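Local coordinates for m3DLH protein (Halieaceae bacterium, PDB 7JKA) that belongs to the dienelactone hydrolase family within the alpha/beta hydrolases and probably hydrolyses lactones such as dienelactone, and perhaps phosphotriesters, at residues A13-E18 / W34-G39; Y208-H213 / E231-A236; H25-G30 / H78-L83. All coordinates share one frame; numbering follows the deposited sequence.

Contact 1 of 3, residues A13-E18 / W34-G39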
loop_
_atom_site.group_PDB
_atom_site.type_symbol
_atom_site.label_atom_id
_atom_site.label_comp_id
_atom_site.label_asym_id
_atom_site.label_seq_id
_atom_site.Cartn_x
_atom_site.Cartn_y
_atom_site.Cartn_z
ATOM N N ALA A 13 -9.118 -21.441 6.122
ATOM C CA ALA A 13 -8.424 -22.253 5.124
ATOM C C ALA A 13 -7.636 -21.313 4.214
ATOM O O ALA A 13 -7.972 -21.133 3.039
ATOM C CB ALA A 13 -9.399 -23.115 4.327
ATOM N N MET A 14 -6.579 -20.723 4.766
ATOM C CA MET A 14 -5.811 -19.699 4.058
ATOM C C MET A 14 -4.967 -20.336 2.968
ATOM O O MET A 14 -4.259 -21.320 3.207
ATOM C CB MET A 14 -4.905 -18.940 5.025
ATOM C CG MET A 14 -5.300 -17.489 5.257
ATOM S SD MET A 14 -6.998 -17.346 5.812
ATOM C CE MET A 14 -6.873 -17.978 7.469
ATOM N N LYS A 15 -5.049 -19.773 1.775
ATOM C CA LYS A 15 -4.333 -20.271 0.614
ATOM C C LYS A 15 -3.611 -19.116 -0.050
ATOM O O LYS A 15 -3.937 -17.950 0.176
ATOM C CB LYS A 15 -5.301 -20.924 -0.381
ATOM C CG LYS A 15 -5.839 -22.224 0.143
ATOM C CD LYS A 15 -6.656 -23.015 -0.877
ATOM C CE LYS A 15 -5.830 -23.396 -2.118
ATOM N NZ LYS A 15 -4.779 -24.399 -1.842
ATOM N N HIS A 16 -2.621 -19.451 -0.867
ATOM C CA HIS A 16 -1.993 -18.452 -1.708
ATOM C C HIS A 16 -1.674 -19.066 -3.056
ATOM O O HIS A 16 -1.480 -20.280 -3.186
ATOM C CB HIS A 16 -0.727 -17.853 -1.066
ATOM C CG HIS A 16 0.326 -18.867 -0.752
ATOM N ND1 HIS A 16 1.529 -18.921 -1.424
ATOM C CD2 HIS A 16 0.354 -19.876 0.151
ATOM C CE1 HIS A 16 2.255 -19.914 -0.940
ATOM N NE2 HIS A 16 1.563 -20.511 0.014
ATOM N N ARG A 17 -1.585 -18.190 -4.061
ATOM C CA ARG A 17 -1.175 -18.630 -5.385
ATOM C C ARG A 17 -0.405 -17.506 -6.055
ATOM O O ARG A 17 -0.676 -16.317 -5.839
ATOM C CB ARG A 17 -2.364 -19.080 -6.252
ATOM C CG ARG A 17 -3.297 -17.987 -6.748
ATOM C CD ARG A 17 -4.441 -18.624 -7.537
ATOM N NE ARG A 17 -5.418 -17.657 -8.055
ATOM C CZ ARG A 17 -6.602 -17.433 -7.495
ATOM N NH1 ARG A 17 -6.968 -18.111 -6.401
ATOM N NH2 ARG A 17 -7.432 -16.556 -8.038
ATOM N N GLU A 18 0.591 -17.897 -6.836
ATOM C CA GLU A 18 1.333 -16.946 -7.641
ATOM C C GLU A 18 0.430 -16.386 -8.729
ATOM O O GLU A 18 -0.368 -17.115 -9.325
ATOM C CB GLU A 18 2.548 -17.641 -8.256
ATOM C CG GLU A 18 3.507 -16.744 -8.965
ATOM C CD GLU A 18 4.800 -17.459 -9.283
ATOM O OE1 GLU A 18 4.909 -18.023 -10.391
ATOM O OE2 GLU A 18 5.695 -17.471 -8.411
ATOM N N TRP A 34 -6.046 -15.754 0.036
ATOM C CA TRP A 34 -7.486 -15.732 0.240
ATOM C C TRP A 34 -7.843 -16.868 1.186
ATOM O O TRP A 34 -7.051 -17.785 1.409
ATOM C CB TRP A 34 -8.245 -15.821 -1.094
ATOM C CG TRP A 34 -8.291 -17.198 -1.692
ATOM C CD1 TRP A 34 -9.344 -18.068 -1.627
ATOM C CD2 TRP A 34 -7.253 -17.878 -2.427
ATOM N NE1 TRP A 34 -9.032 -19.242 -2.277
ATOM C CE2 TRP A 34 -7.754 -19.155 -2.767
ATOM C CE3 TRP A 34 -5.946 -17.538 -2.825
ATOM C CZ2 TRP A 34 -7.009 -20.088 -3.484
ATOM C CZ3 TRP A 34 -5.207 -18.490 -3.531
ATOM C CH2 TRP A 34 -5.742 -19.735 -3.862
ATOM N N ASP A 35 -9.044 -16.793 1.751
ATOM C CA ASP A 35 -9.573 -17.855 2.603
ATOM C C ASP A 35 -10.495 -18.719 1.758
ATOM O O ASP A 35 -11.539 -18.245 1.300
ATOM C CB ASP A 35 -10.303 -17.243 3.801
ATOM C CG ASP A 35 -10.914 -18.278 4.744
ATOM O OD1 ASP A 35 -10.748 -19.504 4.554
ATOM O OD2 ASP A 35 -11.570 -17.830 5.704
ATOM N N GLU A 36 -10.102 -19.986 1.546
ATOM C CA GLU A 36 -10.887 -20.886 0.711
ATOM C C GLU A 36 -12.274 -21.136 1.293
ATOM O O GLU A 36 -13.189 -21.528 0.559
ATOM C CB GLU A 36 -10.117 -22.195 0.521
ATOM C CG GLU A 36 -10.646 -23.115 -0.593
ATOM C CD GLU A 36 -10.302 -22.594 -1.996
ATOM O OE1 GLU A 36 -10.767 -21.502 -2.357
ATOM O OE2 GLU A 36 -9.597 -23.312 -2.731
ATOM N N GLN A 37 -12.466 -20.885 2.586
ATOM C CA GLN A 37 -13.780 -21.089 3.179
ATOM C C GLN A 37 -14.791 -20.008 2.804
ATOM O O GLN A 37 -15.994 -20.220 2.997
ATOM C CB GLN A 37 -13.658 -21.167 4.696
ATOM C CG GLN A 37 -12.955 -22.423 5.175
ATOM C CD GLN A 37 -13.063 -22.570 6.666
ATOM O OE1 GLN A 37 -13.315 -21.596 7.367
ATOM N NE2 GLN A 37 -12.922 -23.790 7.160
ATOM N N GLN A 38 -14.356 -18.871 2.272
ATOM C CA GLN A 38 -15.305 -17.792 2.037
ATOM C C GLN A 38 -16.313 -18.172 0.959
ATOM O O GLN A 38 -15.981 -18.838 -0.027
ATOM C CB GLN A 38 -14.565 -16.511 1.665
ATOM C CG GLN A 38 -13.876 -15.859 2.855
ATOM C CD GLN A 38 -14.845 -15.575 3.992
ATOM O OE1 GLN A 38 -15.820 -14.841 3.820
ATOM N NE2 GLN A 38 -14.595 -16.173 5.152
ATOM N N GLY A 39 -17.560 -17.761 1.172
ATOM C CA GLY A 39 -18.652 -18.144 0.298
ATOM C C GLY A 39 -18.568 -17.499 -1.068
ATOM O O GLY A 39 -17.970 -18.054 -1.996
#

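Contact 2 of 3, residues Y208-H213 / E231-A236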
loop_
_atom_site.group_PDB
_atom_site.type_symbol
_atom_site.label_atom_id
_atom_site.label_comp_id
_atom_site.label_asym_id
_atom_site.label_seq_id
_atom_site.Cartn_x
_atom_site.Cartn_y
_atom_site.Cartn_z
ATOM N N TYR A 208 1.404 8.804 15.010
ATOM C CA TYR A 208 1.658 7.847 16.090
ATOM C C TYR A 208 2.966 8.243 16.773
ATOM O O TYR A 208 4.054 8.062 16.215
ATOM C CB TYR A 208 1.724 6.422 15.549
ATOM C CG TYR A 208 0.379 5.916 15.095
ATOM C CD1 TYR A 208 -0.538 5.424 16.018
ATOM C CD2 TYR A 208 0.028 5.908 13.746
ATOM C CE1 TYR A 208 -1.785 4.941 15.596
ATOM C CE2 TYR A 208 -1.199 5.436 13.333
ATOM C CZ TYR A 208 -2.101 4.946 14.265
ATOM O OH TYR A 208 -3.336 4.463 13.865
ATOM N N GLY A 209 2.863 8.789 17.985
ATOM C CA GLY A 209 4.038 9.346 18.614
ATOM C C GLY A 209 5.149 8.352 18.869
ATOM O O GLY A 209 6.330 8.710 18.830
ATOM N N ASN A 210 4.804 7.100 19.131
ATOM C CA ASN A 210 5.840 6.146 19.518
ATOM C C ASN A 210 6.809 5.825 18.379
ATOM O O ASN A 210 7.907 5.328 18.632
ATOM C CB ASN A 210 5.202 4.830 19.985
ATOM C CG ASN A 210 4.432 4.956 21.292
ATOM O OD1 ASN A 210 4.677 5.848 22.115
ATOM N ND2 ASN A 210 3.496 4.031 21.492
ATOM N N ALA A 211 6.435 6.103 17.143
ATOM C CA ALA A 211 6.913 5.330 16.007
ATOM C C ALA A 211 7.745 6.158 15.036
ATOM O O ALA A 211 7.507 7.354 14.841
ATOM C CB ALA A 211 5.740 4.729 15.261
ATOM N N ALA A 212 8.690 5.480 14.381
ATOM C CA ALA A 212 9.495 6.099 13.335
ATOM C C ALA A 212 9.198 5.426 12.005
ATOM O O ALA A 212 8.076 4.967 11.792
ATOM C CB ALA A 212 10.986 6.013 13.676
ATOM N N HIS A 213 10.178 5.333 11.112
ATOM C CA HIS A 213 9.946 4.629 9.861
ATOM C C HIS A 213 9.939 3.118 10.083
ATOM O O HIS A 213 10.527 2.602 11.040
ATOM C CB HIS A 213 11.011 4.998 8.828
ATOM C CG HIS A 213 10.547 4.866 7.410
ATOM N ND1 HIS A 213 9.616 5.714 6.851
ATOM C CD2 HIS A 213 10.895 3.990 6.438
ATOM C CE1 HIS A 213 9.408 5.369 5.595
ATOM N NE2 HIS A 213 10.171 4.326 5.320
ATOM N N GLU A 231 7.839 -1.063 15.963
ATOM C CA GLU A 231 7.087 -0.526 17.098
ATOM C C GLU A 231 5.790 -1.321 17.195
ATOM O O GLU A 231 4.800 -1.017 16.520
ATOM C CB GLU A 231 6.842 0.981 16.949
ATOM C CG GLU A 231 6.753 1.726 18.295
ATOM C CD GLU A 231 5.598 1.209 19.141
ATOM O OE1 GLU A 231 5.748 0.172 19.830
ATOM O OE2 GLU A 231 4.528 1.830 19.100
ATOM N N PRO A 232 5.764 -2.368 18.031
ATOM C CA PRO A 232 4.622 -3.294 17.981
ATOM C C PRO A 232 3.316 -2.654 18.406
ATOM O O PRO A 232 2.266 -3.031 17.879
ATOM C CB PRO A 232 5.042 -4.436 18.924
ATOM C CG PRO A 232 6.048 -3.835 19.818
ATOM C CD PRO A 232 6.767 -2.777 19.026
ATOM N N LEU A 233 3.340 -1.685 19.324
ATOM C CA LEU A 233 2.097 -1.036 19.726
ATOM C C LEU A 233 1.481 -0.275 18.559
ATOM O O LEU A 233 0.280 -0.393 18.279
ATOM C CB LEU A 233 2.367 -0.106 20.909
ATOM C CG LEU A 233 1.178 0.343 21.762
ATOM C CD1 LEU A 233 0.271 -0.829 22.088
ATOM C CD2 LEU A 233 1.687 1.005 23.045
ATOM N N THR A 234 2.298 0.515 17.858
ATOM C CA THR A 234 1.814 1.250 16.695
ATOM C C THR A 234 1.427 0.308 15.567
ATOM O O THR A 234 0.456 0.570 14.845
ATOM C CB THR A 234 2.882 2.235 16.214
ATOM O OG1 THR A 234 3.177 3.171 17.265
ATOM C CG2 THR A 234 2.395 2.987 14.995
ATOM N N GLU A 235 2.161 -0.795 15.401
ATOM C CA GLU A 235 1.747 -1.788 14.409
ATOM C C GLU A 235 0.328 -2.263 14.680
ATOM O O GLU A 235 -0.518 -2.286 13.785
ATOM C CB GLU A 235 2.712 -2.977 14.388
ATOM C CG GLU A 235 2.252 -3.990 13.319
ATOM C CD GLU A 235 3.015 -5.298 13.341
ATOM O OE1 GLU A 235 3.502 -5.687 14.427
ATOM O OE2 GLU A 235 3.112 -5.947 12.268
ATOM N N ALA A 236 0.026 -2.587 15.936
ATOM C CA ALA A 236 -1.299 -3.087 16.270
ATOM C C ALA A 236 -2.357 -2.001 16.137
ATOM O O ALA A 236 -3.441 -2.237 15.581
ATOM C CB ALA A 236 -1.282 -3.648 17.688
#

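Contact 3 of 3, residues H25-G30 / H78-L83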
loop_
_atom_site.group_PDB
_atom_site.type_symbol
_atom_site.label_atom_id
_atom_site.label_comp_id
_atom_site.label_asym_id
_atom_site.label_seq_id
_atom_site.Cartn_x
_atom_site.Cartn_y
_atom_site.Cartn_z
ATOM N N HIS A 25 4.503 -3.575 -20.531
ATOM C CA HIS A 25 5.947 -3.447 -20.679
ATOM C C HIS A 25 6.670 -4.545 -19.918
ATOM O O HIS A 25 7.524 -5.261 -20.449
ATOM C CB HIS A 25 6.438 -2.092 -20.133
ATOM C CG HIS A 25 5.995 -0.885 -20.909
ATOM N ND1 HIS A 25 6.386 0.391 -20.561
ATOM C CD2 HIS A 25 5.208 -0.750 -22.003
ATOM C CE1 HIS A 25 5.864 1.261 -21.409
ATOM N NE2 HIS A 25 5.148 0.595 -22.296
ATOM N N THR A 26 6.321 -4.687 -18.652
ATOM C CA THR A 26 7.072 -5.449 -17.678
ATOM C C THR A 26 6.244 -6.638 -17.238
ATOM O O THR A 26 5.018 -6.550 -17.126
ATOM C CB THR A 26 7.403 -4.547 -16.481
ATOM O OG1 THR A 26 8.205 -3.441 -16.936
ATOM C CG2 THR A 26 8.133 -5.308 -15.384
ATOM N N GLN A 27 6.926 -7.747 -16.976
ATOM C CA GLN A 27 6.288 -8.937 -16.442
ATOM C C GLN A 27 6.394 -8.909 -14.922
ATOM O O GLN A 27 7.502 -8.829 -14.387
ATOM C CB GLN A 27 6.967 -10.182 -17.006
ATOM C CG GLN A 27 6.459 -11.471 -16.431
ATOM C CD GLN A 27 5.008 -11.699 -16.751
ATOM O OE1 GLN A 27 4.602 -11.654 -17.915
ATOM N NE2 GLN A 27 4.208 -11.942 -15.717
ATOM N N PHE A 28 5.248 -8.968 -14.232
ATOM C CA PHE A 28 5.189 -8.912 -12.780
ATOM C C PHE A 28 4.741 -10.253 -12.216
ATOM O O PHE A 28 4.029 -11.017 -12.877
ATOM C CB PHE A 28 4.205 -7.828 -12.295
ATOM C CG PHE A 28 4.587 -6.442 -12.707
ATOM C CD1 PHE A 28 5.603 -5.761 -12.039
ATOM C CD2 PHE A 28 3.936 -5.807 -13.751
ATOM C CE1 PHE A 28 5.983 -4.485 -12.434
ATOM C CE2 PHE A 28 4.317 -4.517 -14.157
ATOM C CZ PHE A 28 5.329 -3.853 -13.483
ATOM N N VAL A 29 5.175 -10.532 -10.992
ATOM C CA VAL A 29 4.853 -11.782 -10.310
ATOM C C VAL A 29 4.416 -11.410 -8.905
ATOM O O VAL A 29 5.253 -11.027 -8.079
ATOM C CB VAL A 29 6.037 -12.751 -10.284
ATOM C CG1 VAL A 29 5.589 -14.078 -9.703
ATOM C CG2 VAL A 29 6.611 -12.935 -11.702
ATOM N N GLY A 30 3.107 -11.484 -8.654
ATOM C CA GLY A 30 2.539 -11.216 -7.357
ATOM C C GLY A 30 2.050 -12.493 -6.703
ATOM O O GLY A 30 2.318 -13.607 -7.166
ATOM N N HIS A 78 8.762 -4.258 -9.094
ATOM C CA HIS A 78 9.946 -4.114 -9.935
ATOM C C HIS A 78 9.925 -4.956 -11.187
ATOM O O HIS A 78 10.605 -4.606 -12.169
ATOM C CB HIS A 78 11.203 -4.474 -9.139
ATOM C CG HIS A 78 11.320 -3.700 -7.871
ATOM N ND1 HIS A 78 11.166 -2.330 -7.827
ATOM C CD2 HIS A 78 11.546 -4.097 -6.596
ATOM C CE1 HIS A 78 11.300 -1.914 -6.579
ATOM N NE2 HIS A 78 11.545 -2.966 -5.815
ATOM N N GLY A 79 9.195 -6.042 -11.179
ATOM C CA GLY A 79 9.130 -6.967 -12.285
ATOM C C GLY A 79 9.834 -8.264 -11.945
ATOM O O GLY A 79 10.855 -8.283 -11.247
ATOM N N ASP A 80 9.295 -9.360 -12.473
ATOM C CA ASP A 80 9.847 -10.704 -12.305
ATOM C C ASP A 80 10.045 -11.052 -10.836
ATOM O O ASP A 80 10.905 -11.879 -10.503
ATOM C CB ASP A 80 11.160 -10.846 -13.077
ATOM C CG ASP A 80 10.965 -10.712 -14.576
ATOM O OD1 ASP A 80 9.987 -11.278 -15.099
ATOM O OD2 ASP A 80 11.814 -10.067 -15.219
ATOM N N GLY A 81 9.270 -10.418 -9.960
ATOM C CA GLY A 81 9.383 -10.681 -8.535
ATOM C C GLY A 81 10.681 -10.212 -7.922
ATOM O O GLY A 81 11.042 -10.664 -6.832
ATOM N N ARG A 82 11.381 -9.294 -8.576
ATOM C CA ARG A 82 12.727 -8.941 -8.148
ATOM C C ARG A 82 12.688 -8.233 -6.796
ATOM O O ARG A 82 11.782 -7.438 -6.508
ATOM C CB ARG A 82 13.411 -8.071 -9.211
ATOM C CG ARG A 82 13.994 -8.882 -10.396
ATOM C CD ARG A 82 14.673 -8.011 -11.512
ATOM N NE ARG A 82 13.724 -7.135 -12.227
ATOM C CZ ARG A 82 13.121 -7.462 -13.372
ATOM N NH1 ARG A 82 12.269 -6.623 -13.967
ATOM N NH2 ARG A 82 13.373 -8.637 -13.935
ATOM N N LEU A 83 13.689 -8.519 -5.963
ATOM C CA LEU A 83 13.751 -8.010 -4.597
ATOM C C LEU A 83 15.091 -7.319 -4.393
ATOM O O LEU A 83 16.129 -7.987 -4.322
ATOM C CB LEU A 83 13.552 -9.149 -3.587
ATOM C CG LEU A 83 13.519 -8.853 -2.086
ATOM C CD1 LEU A 83 12.372 -7.915 -1.743
ATOM C CD2 LEU A 83 13.398 -10.140 -1.298
HETATM O O HOH W 1 9.723 -8.217 -17.209
#

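Contact 1 of 3, residues A13-E18 / W34-G39
At the open end of the beta hairpin built from strands 14-22 and 27-35, Lys-15 and Trp-34 form an antiparallel hydrogen-bonded pair, next to the non-hydrogen-bonded pair Met-14 and Asp-35. Lys-15 N gives to Trp-34 O (2.8 Å), and Trp-34 N bonds back to Lys-15 O (3.0 Å). The indole is sandwiched. Lys-15 CB makes a CH-pi contact with one face, 3.7 Å from the centroid of the six-membered ring of Trp-34; over the opposite face Arg-17 NH1 reaches to 3.3 Å from Trp-34 CH2. With CG between the backbone N and the carbonyl carbon (chi1 71°), the extended Arg-17 chain passes across the indole in a cation-pi contact, its guanidinium plane tilted 69° from the ring, while its NH2 is held by Gln-118 and Glu-120. In the ring plane, Trp-34 NE1 gives a nearly straight bond to Glu-36 OE1 (2.9 Å). With an alanine in place of Trp-34, Arg-17 would lose its aromatic partner and the Glu-36 carboxylate would probably be set free to turn. Ala-13, probably left from a purification tag, receives Glu-36 N on its O (2.8 Å) and gives its N to Asp-35 OD1 (3.0 Å). Gln-37 N meets that oxygen from the other face of the carboxylate, making an Asx turn, so one aspartate oxygen holds the start of the ordered chain, probably tag-derived, against the turn leaving the hairpin.

Contact 2 of 3, residues Y208-H213 / E231-A236
Glu-231 swings CG away from its backbone N (chi1 -150°) and then bends at chi2, which folds its carboxylate back over the start of helix 232-250 and sets OE2 against Asn-210, 3.2 Å from Asn-210 CB. Thr-234 has CG2 anti to its backbone N and OG1 beside that N (chi1 -60°), so the methyl is aimed at Tyr-208 while the hydroxyl is turned to the glutamate. The two oxygens of Glu-231 share the work of the N-cap: OE1 accepts from Leu-233 N (3.1 Å), and OE2 takes both Thr-234 N (2.9 Å) and Thr-234 OG1 (2.6 Å), the hydroxyl coming on the anti side and both donors from the same face of the carboxylate. A negative group at this helix end would probably be stabilised by the first-turn N-H groups it binds and by the positive end of the helix dipole. From across the contact, Asn-210 ND2 adds a weak bond to OE2, its amide plane 77° from the carboxylate.

The turn that offers Asn-210 is a type I beta turn, Tyr-208 to Ala-211, at the end of strand 203-208; it leads directly to His-213, whose bond to Asp-181 and packing on Cys-132 are consistent with the Cys-His-Asp catalytic triad of dienelactone hydrolases. Beside the capping bonds the contact is van der Waals packing. Thr-234 CG2 sits 3.5 Å from Tyr-208 CB and meets the tyrosine ring obliquely near CG, with Arg-237, Ser-238 and Ala-241 of the same helix also touching Tyr-208. Ala-211 CB fills in beside the threonine, 3.6 Å from Thr-234 OG1, and Leu-233 CD2 touches Asn-210 ND2 at 3.9 Å.

Contact 3 of 3, residues H25-G30 / H78-L83
The Phe-28 ring overlaps the peptide joining His-78 to Gly-79 obliquely, with Phe-28 CD1 3.7 Å from Gly-79 N. Its CG lies anti to the carbonyl carbon (chi1 -62°), which brings the ring back toward the loop although its CB starts out away from it. Thr-26 CG2 covers one face of this ring and also presses on Gly-79 CA (3.7 Å). A side chain at Gly-79 would run into that methyl, and the backbone angles there already call for glycine. The one direct hydrogen bond between the segments runs from Asp-80 N to Gln-27 O (2.7 Å), in the carbonyl plane. Beside it Asp-80 OD1 lies 3.7 Å from Gln-27 CB, and a water accepts from Gln-27 N (2.8 Å) and gives a weak bond to Asp-80 OD2. Farther along the strand, Val-29 CG2 packs on Asp-80 CA (4.0 Å). Asp-76 gives a second tie: one of its carboxylate oxygens accepts from Val-29 N and Gly-81 N, the other from His-78 N and Gly-79 N, so that strand and loop share one acidic side chain. Arg-82 folds back over the loop, its guanidinium lying above Gly-79 O; NH1 bonds to His-78 O, and NH2 makes a salt bridge to Asp-80 whose modelled length is doubtfully short. The part of the loop that meets the strand is a type I' beta turn from Gly-79 to Arg-82, closed by Arg-82 N to Gly-79 O (2.9 Å), with the left-handed conformations of Asp-80 and Gly-81 that define this turn.

From the N terminus, contact 1 opens at 13-18 and contact 3 opens at 25-30, before the return strand completes contact 1 at 34-39. Contact 3 closes only at 78-83, so the two cross along the chain. Both use strand 27-35, and they adjoin along the paired strands 14-22 and 27-35. Contact 1 closes the short hairpin loop; contact 3 closes a longer one, tying that hairpin to the loop after strand 71-74. Contact 2 follows in series, joining the turn after strand 203-208 to helix 232-250. It lies across the chain's centre from contact 3, with nearest atoms about 13 Å apart.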